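Local coordinates for alginate lyase, family PL7 (Zobellia galactanivorans, PDB 4BE3), which probably cleaves alginate, the uronic acid polysaccharide of brown algae, as an exolytic lyase of polysaccharide lyase family 7, at residues 8-11 with 12-15; 202-205 with 206-209. All coordinates share one frame; numbering follows the deposited sequence.

Contact 1: residues 8-11 with 12-15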
ATOM      1  N   ILE A   8      13.289 -15.974  -3.757  1.00 30.88           N
ATOM      2  CA  ILE A   8      12.321 -14.912  -3.756  1.00 30.25           C
ATOM      3  C   ILE A   8      12.728 -13.919  -2.651  1.00 27.47           C
ATOM      4  O   ILE A   8      12.384 -14.052  -1.468  1.00 29.33           O
ATOM      5  CB  ILE A   8      10.899 -15.472  -3.435  1.00 29.27           C
ATOM      6  CG1 ILE A   8      10.496 -16.509  -4.522  1.00 30.60           C
ATOM      7  CG2 ILE A   8       9.822 -14.316  -3.391  1.00 28.20           C
ATOM      8  CD1 ILE A   8       9.125 -17.099  -4.142  1.00 38.82           C
ATOM      9  N   PRO A   9      13.300 -12.857  -3.062  1.00 28.42           N
ATOM     10  CA  PRO A   9      13.858 -11.911  -2.098  1.00 30.60           C
ATOM     11  C   PRO A   9      12.816 -11.204  -1.303  1.00 34.09           C
ATOM     12  O   PRO A   9      13.141 -10.652  -0.243  1.00 31.67           O
ATOM     13  CB  PRO A   9      14.565 -10.918  -2.982  1.00 34.06           C
ATOM     14  CG  PRO A   9      14.690 -11.471  -4.324  1.00 30.06           C
ATOM     15  CD  PRO A   9      13.807 -12.696  -4.437  1.00 29.17           C
ATOM     16  N   GLN A  10      11.567 -11.118  -1.814  1.00 30.20           N
ATOM     17  CA  GLN A  10      10.530 -10.549  -1.015  1.00 28.67           C
ATOM     18  C   GLN A  10       9.757 -11.589  -0.272  1.00 26.97           C
ATOM     19  O   GLN A  10       8.592 -11.338   0.092  1.00 27.72           O
ATOM     20  CB  GLN A  10       9.527  -9.859  -2.015  1.00 26.73           C
ATOM     21  CG  GLN A  10      10.257  -8.628  -2.647  1.00 27.62           C
ATOM     22  CD  GLN A  10       9.325  -8.103  -3.766  1.00 28.83           C
ATOM     23  OE1 GLN A  10       8.724  -8.911  -4.487  1.00 26.99           O
ATOM     24  NE2 GLN A  10       9.272  -6.849  -3.930  1.00 27.89           N
ATOM     25  N   MET A  11      10.386 -12.692   0.109  1.00 27.95           N
ATOM     26  CA  MET A  11       9.630 -13.740   0.760  1.00 30.41           C
ATOM     27  C   MET A  11       9.019 -13.258   2.051  1.00 27.90           C
ATOM     28  O   MET A  11       7.888 -13.730   2.432  1.00 29.06           O
ATOM     29  CB  MET A  11      10.464 -15.000   0.844  1.00 29.37           C
ATOM     30  CG  MET A  11       9.718 -16.070   1.460  1.00 36.45           C
ATOM     31  SD  MET A  11       9.295 -17.219   0.162  1.00 40.17           S
ATOM     32  CE  MET A  11       8.029 -16.566  -0.627  1.00 31.46           C
ATOM     33  N   ASP A  12       9.642 -12.213   2.685  1.00 28.07           N
ATOM     34  CA  ASP A  12       9.076 -11.804   3.964  1.00 29.22           C
ATOM     35  C   ASP A  12       7.839 -10.944   3.769  1.00 28.02           C
ATOM     36  O   ASP A  12       7.233 -10.569   4.699  1.00 29.93           O
ATOM     37  CB  ASP A  12      10.117 -10.969   4.782  1.00 33.70           C
ATOM     38  CG  ASP A  12      10.523  -9.676   4.081  1.00 40.50           C
ATOM     39  OD1 ASP A  12      10.221  -9.296   2.952  1.00 39.80           O
ATOM     40  OD2 ASP A  12      11.257  -8.947   4.711  1.00 53.04           O
ATOM     41  N   GLU A  13       7.434 -10.656   2.547  1.00 25.50           N
ATOM     42  CA  GLU A  13       6.183  -9.917   2.235  1.00 24.55           C
ATOM     43  C   GLU A  13       4.957 -10.847   2.034  1.00 24.83           C
ATOM     44  O   GLU A  13       3.854 -10.348   1.859  1.00 24.92           O
ATOM     45  CB  GLU A  13       6.437  -9.129   0.896  1.00 24.86           C
ATOM     46  CG  GLU A  13       7.428  -8.009   1.227  1.00 28.28           C
ATOM     47  CD  GLU A  13       7.630  -7.099   0.018  1.00 32.39           C
ATOM     48  OE1 GLU A  13       6.651  -6.809  -0.839  1.00 30.53           O
ATOM     49  OE2 GLU A  13       8.798  -6.626  -0.187  1.00 32.76           O
ATOM     50  N   TRP A  14       5.215 -12.128   2.141  1.00 23.83           N
ATOM     51  CA  TRP A  14       4.149 -13.149   1.990  1.00 25.29           C
ATOM     52  C   TRP A  14       3.925 -14.021   3.197  1.00 26.27           C
ATOM     53  O   TRP A  14       4.948 -14.329   3.896  1.00 28.70           O
ATOM     54  CB  TRP A  14       4.538 -14.111   0.887  1.00 25.24           C
ATOM     55  CG  TRP A  14       4.749 -13.447  -0.476  1.00 24.33           C
ATOM     56  CD1 TRP A  14       5.966 -13.156  -1.078  1.00 25.05           C
ATOM     57  CD2 TRP A  14       3.721 -13.218  -1.522  1.00 22.83           C
ATOM     58  NE1 TRP A  14       5.779 -12.715  -2.360  1.00 24.18           N
ATOM     59  CE2 TRP A  14       4.408 -12.700  -2.666  1.00 22.24           C
ATOM     60  CE3 TRP A  14       2.316 -13.357  -1.558  1.00 21.60           C
ATOM     61  CZ2 TRP A  14       3.749 -12.428  -3.926  1.00 22.74           C
ATOM     62  CZ3 TRP A  14       1.647 -13.019  -2.774  1.00 21.20           C
ATOM     63  CH2 TRP A  14       2.360 -12.550  -3.920  1.00 20.13           C
ATOM     64  N   LYS A  15       2.676 -14.520   3.448  1.00 24.23           N
ATOM     65  CA  LYS A  15       2.427 -15.590   4.394  1.00 24.59           C
ATOM     66  C   LYS A  15       1.973 -16.780   3.500  1.00 27.99           C
ATOM     67  O   LYS A  15       1.769 -16.570   2.232  1.00 26.93           O
ATOM     68  CB  LYS A  15       1.308 -15.236   5.332  1.00 27.10           C
ATOM     69  CG  LYS A  15      -0.022 -14.993   4.620  1.00 28.04           C
ATOM     70  CD  LYS A  15      -1.091 -14.454   5.547  1.00 36.90           C
ATOM     71  CE  LYS A  15      -0.785 -12.981   5.894  1.00 42.87           C
ATOM     72  NZ  LYS A  15      -2.086 -12.418   6.424  1.00 46.12           N
TER
HETATM   73  O   HOH W   1      12.418 -11.752   2.438  1.00 26.89           O
HETATM   74  O   HOH W   2       7.340 -11.446  -4.185  1.00 28.27           O
HETATM   75  O   HOH W   3      10.156  -5.051  -1.663  1.00 36.03           O
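Gln10 and Glu13 meet through two sets of atoms, backbone and side chain, in the short 3-10 turn that leads into strand 14-17. Two backbone hydrogen bonds step along this turn. Glu13 N donates to Gln10 O at 2.8 Å, and Trp14 N follows by donating to Met11 O at 3.1 Å. Just upstream, a type I beta turn runs from Ile8 to Met11.

Between the side chains, Glu13 OE2 comes over the aliphatic part of the glutamine, 3.5 Å from Gln10 CG, the two chains crossing at a slant with the amide and carboxylate planes turned 56° apart. Water joins the ends instead: one molecule accepts a hydrogen bond from Gln10 NE2 and donates one to Glu13 OE2. A second water bridges Gln10 OE1 to the indole, lying in the ring plane 2.7 Å from Trp14 NE1.

Apolar contact comes from Met11, whose chain bends at chi2 (107°) and chi3 to bring CE 4.0 Å from Trp14 CD1.

This is an entry turn into the beta-sandwich (jelly-roll) fold of family 7 polysaccharide lyases, and three strands receive it. Gln10 OE1 also accepts from the backbone N of Leu305 in strand 295-306, Lys15 pairs with Gly69 of strand 65-70, and the Trp14 side chain packs on Leu68, Leu305 and, from strand 254-258, Phe256 and Leu258.

Contact 2: residues 202-205 with 206-209; sequences FSSE and GHKT
Ser204 and His207 close a type II beta turn in the hairpin connection between strands 197-203 and 210-215. His207 N donates to Ser204 O at 2.9 Å, and the two side chains come together on the same side of this bond. The serine hydroxyl is trans to its own backbone N (chi1 -179°), which carries OG to within 3.4 Å of His207 CD2. The histidine contributes the CD2 corner of its ring, which also lies 3.3 Å from Glu205 O. Its chi1 of -57° sets CG beside its own N, holding the imidazole close to the turn, with Ser204 O in the ring plane at its edge.

Glu205 folds back at chi2, and its CG lies 3.5 Å from Gly206 N. Gly206 itself occupies the third position of the turn with a positive phi of 91°, where a CB would run into the carbonyl oxygen of Glu205.

Beyond the turn, Thr209 faces the end of the incoming strand, and its CA makes a CH...O contact of 3.2 Å with Phe202 O. A water fills the middle of the loop, accepting from Ser204 N, donating to His207 O and hydrogen bonding to Thr209 OG1.

The polar ends of the central pair turn to other parts of the fold: Ser204 OG bonds to Glu186 O and His207 NE2 to Glu185 OE2, while Trp159 meets the imidazole. The bond to Glu185 OE2 and the contacts at CD2 restrain the ring's rotation, and the nearby negative charge would be expected to favour a protonated imidazole.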
ATOM      1  N   PHE A 202       0.225 -11.193 -20.457  1.00 19.58           N
ATOM      2  CA  PHE A 202       0.622 -12.600 -20.422  1.00 19.26           C
ATOM      3  C   PHE A 202       1.575 -12.934 -21.555  1.00 20.95           C
ATOM      4  O   PHE A 202       1.310 -12.484 -22.669  1.00 22.60           O
ATOM      5  CB  PHE A 202      -0.665 -13.479 -20.697  1.00 19.50           C
ATOM      6  CG  PHE A 202      -1.647 -13.407 -19.577  1.00 17.24           C
ATOM      7  CD1 PHE A 202      -1.518 -14.336 -18.522  1.00 19.27           C
ATOM      8  CD2 PHE A 202      -2.668 -12.470 -19.630  1.00 18.96           C
ATOM      9  CE1 PHE A 202      -2.476 -14.372 -17.497  1.00 17.96           C
ATOM     10  CE2 PHE A 202      -3.662 -12.463 -18.612  1.00 17.58           C
ATOM     11  CZ  PHE A 202      -3.523 -13.414 -17.530  1.00 16.03           C
ATOM     12  N   SER A 203       2.705 -13.583 -21.252  1.00 22.20           N
ATOM     13  CA  SER A 203       3.666 -13.827 -22.344  0.50 22.25           C
ATOM     14  C   SER A 203       4.246 -15.216 -22.184  1.00 23.55           C
ATOM     15  O   SER A 203       4.289 -15.788 -21.077  1.00 22.15           O
ATOM     16  CB  SER A 203       4.794 -12.737 -22.267  0.50 22.93           C
ATOM     17  OG  SER A 203       5.503 -12.879 -21.048  0.50 18.97           O
ATOM     18  N   SER A 204       4.672 -15.797 -23.297  1.00 22.94           N
ATOM     19  CA  SER A 204       5.280 -17.103 -23.266  1.00 24.76           C
ATOM     20  C   SER A 204       6.047 -17.293 -24.599  1.00 27.63           C
ATOM     21  O   SER A 204       5.574 -16.884 -25.641  1.00 26.98           O
ATOM     22  CB  SER A 204       4.239 -18.190 -23.142  1.00 23.51           C
ATOM     23  OG  SER A 204       4.858 -19.470 -23.098  1.00 25.13           O
ATOM     24  N   GLU A 205       7.264 -17.797 -24.505  1.00 29.38           N
ATOM     25  CA  GLU A 205       8.088 -17.847 -25.728  1.00 33.02           C
ATOM     26  C   GLU A 205       7.364 -18.658 -26.851  1.00 31.98           C
ATOM     27  O   GLU A 205       6.891 -19.807 -26.680  1.00 30.74           O
ATOM     28  CB  GLU A 205       9.434 -18.461 -25.362  1.00 37.15           C
ATOM     29  CG  GLU A 205      10.318 -18.907 -26.527  1.00 52.90           C
ATOM     30  CD  GLU A 205      10.823 -17.764 -27.363  1.00 72.58           C
ATOM     31  OE1 GLU A 205      10.914 -16.636 -26.805  1.00 79.72           O
ATOM     32  OE2 GLU A 205      11.113 -18.003 -28.575  1.00 76.40           O
ATOM     33  N   GLY A 206       7.249 -18.032 -28.012  1.00 31.27           N
ATOM     34  CA  GLY A 206       6.650 -18.759 -29.105  1.00 36.58           C
ATOM     35  C   GLY A 206       5.142 -18.569 -29.172  1.00 35.42           C
ATOM     36  O   GLY A 206       4.514 -19.091 -30.059  1.00 34.16           O
ATOM     37  N   HIS A 207       4.556 -17.837 -28.234  1.00 28.73           N
ATOM     38  CA  HIS A 207       3.178 -17.493 -28.208  1.00 29.16           C
ATOM     39  C   HIS A 207       2.986 -16.022 -28.193  1.00 26.63           C
ATOM     40  O   HIS A 207       3.897 -15.272 -27.885  1.00 27.35           O
ATOM     41  CB  HIS A 207       2.480 -18.035 -26.916  1.00 27.16           C
ATOM     42  CG  HIS A 207       2.645 -19.543 -26.784  1.00 27.94           C
ATOM     43  ND1 HIS A 207       1.815 -20.410 -27.369  1.00 30.60           N
ATOM     44  CD2 HIS A 207       3.638 -20.310 -26.160  1.00 30.59           C
ATOM     45  CE1 HIS A 207       2.234 -21.690 -27.083  1.00 29.26           C
ATOM     46  NE2 HIS A 207       3.334 -21.611 -26.357  1.00 29.86           N
ATOM     47  N   LYS A 208       1.796 -15.591 -28.592  1.00 26.07           N
ATOM     48  CA  LYS A 208       1.521 -14.165 -28.648  1.00 27.47           C
ATOM     49  C   LYS A 208       1.434 -13.594 -27.230  1.00 24.05           C
ATOM     50  O   LYS A 208       0.955 -14.230 -26.311  1.00 25.87           O
ATOM     51  CB  LYS A 208       0.137 -13.875 -29.218  1.00 31.01           C
ATOM     52  CG  LYS A 208      -0.079 -14.306 -30.687  1.00 47.60           C
ATOM     53  CD  LYS A 208       0.841 -13.626 -31.704  1.00 66.05           C
ATOM     54  CE  LYS A 208       0.552 -14.124 -33.137  1.00 67.99           C
ATOM     55  NZ  LYS A 208       0.940 -13.056 -34.093  1.00 73.16           N
ATOM     56  N   THR A 209       1.961 -12.400 -27.056  1.00 24.80           N
ATOM     57  CA  THR A 209       1.766 -11.710 -25.718  1.00 24.22           C
ATOM     58  C   THR A 209       0.382 -11.121 -25.749  1.00 24.59           C
ATOM     59  O   THR A 209      -0.029 -10.426 -26.730  1.00 25.44           O
ATOM     60  CB  THR A 209       2.802 -10.566 -25.649  1.00 24.61           C
ATOM     61  OG1 THR A 209       4.079 -11.156 -25.475  1.00 28.25           O
ATOM     62  CG2 THR A 209       2.509  -9.700 -24.425  1.00 24.90           C
TER
HETATM   63  O   HOH W   4       4.548 -13.976 -25.538  1.00 21.95           O

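In the fold
Contacts 1 and 2 are both local turns within one beta-sandwich lyase domain, but they serve different antiparallel sheets of the sandwich: residues 8-15 lead into strand 14-17 of one, and residues 202-209 connect strands 197-203 and 210-215 at the border of the other. Their centres are 27 Å apart and their nearest atoms about 15 Å apart, so they do not touch. Contact 1 is near the ligand pocket, with the Trp14 side chain about 9 Å from the bound meso-tartaric acid; strand 14-17 runs on to Leu17, which lines that pocket with His111, Tyr255 and others. No residue of contact 2 belongs to the pocket.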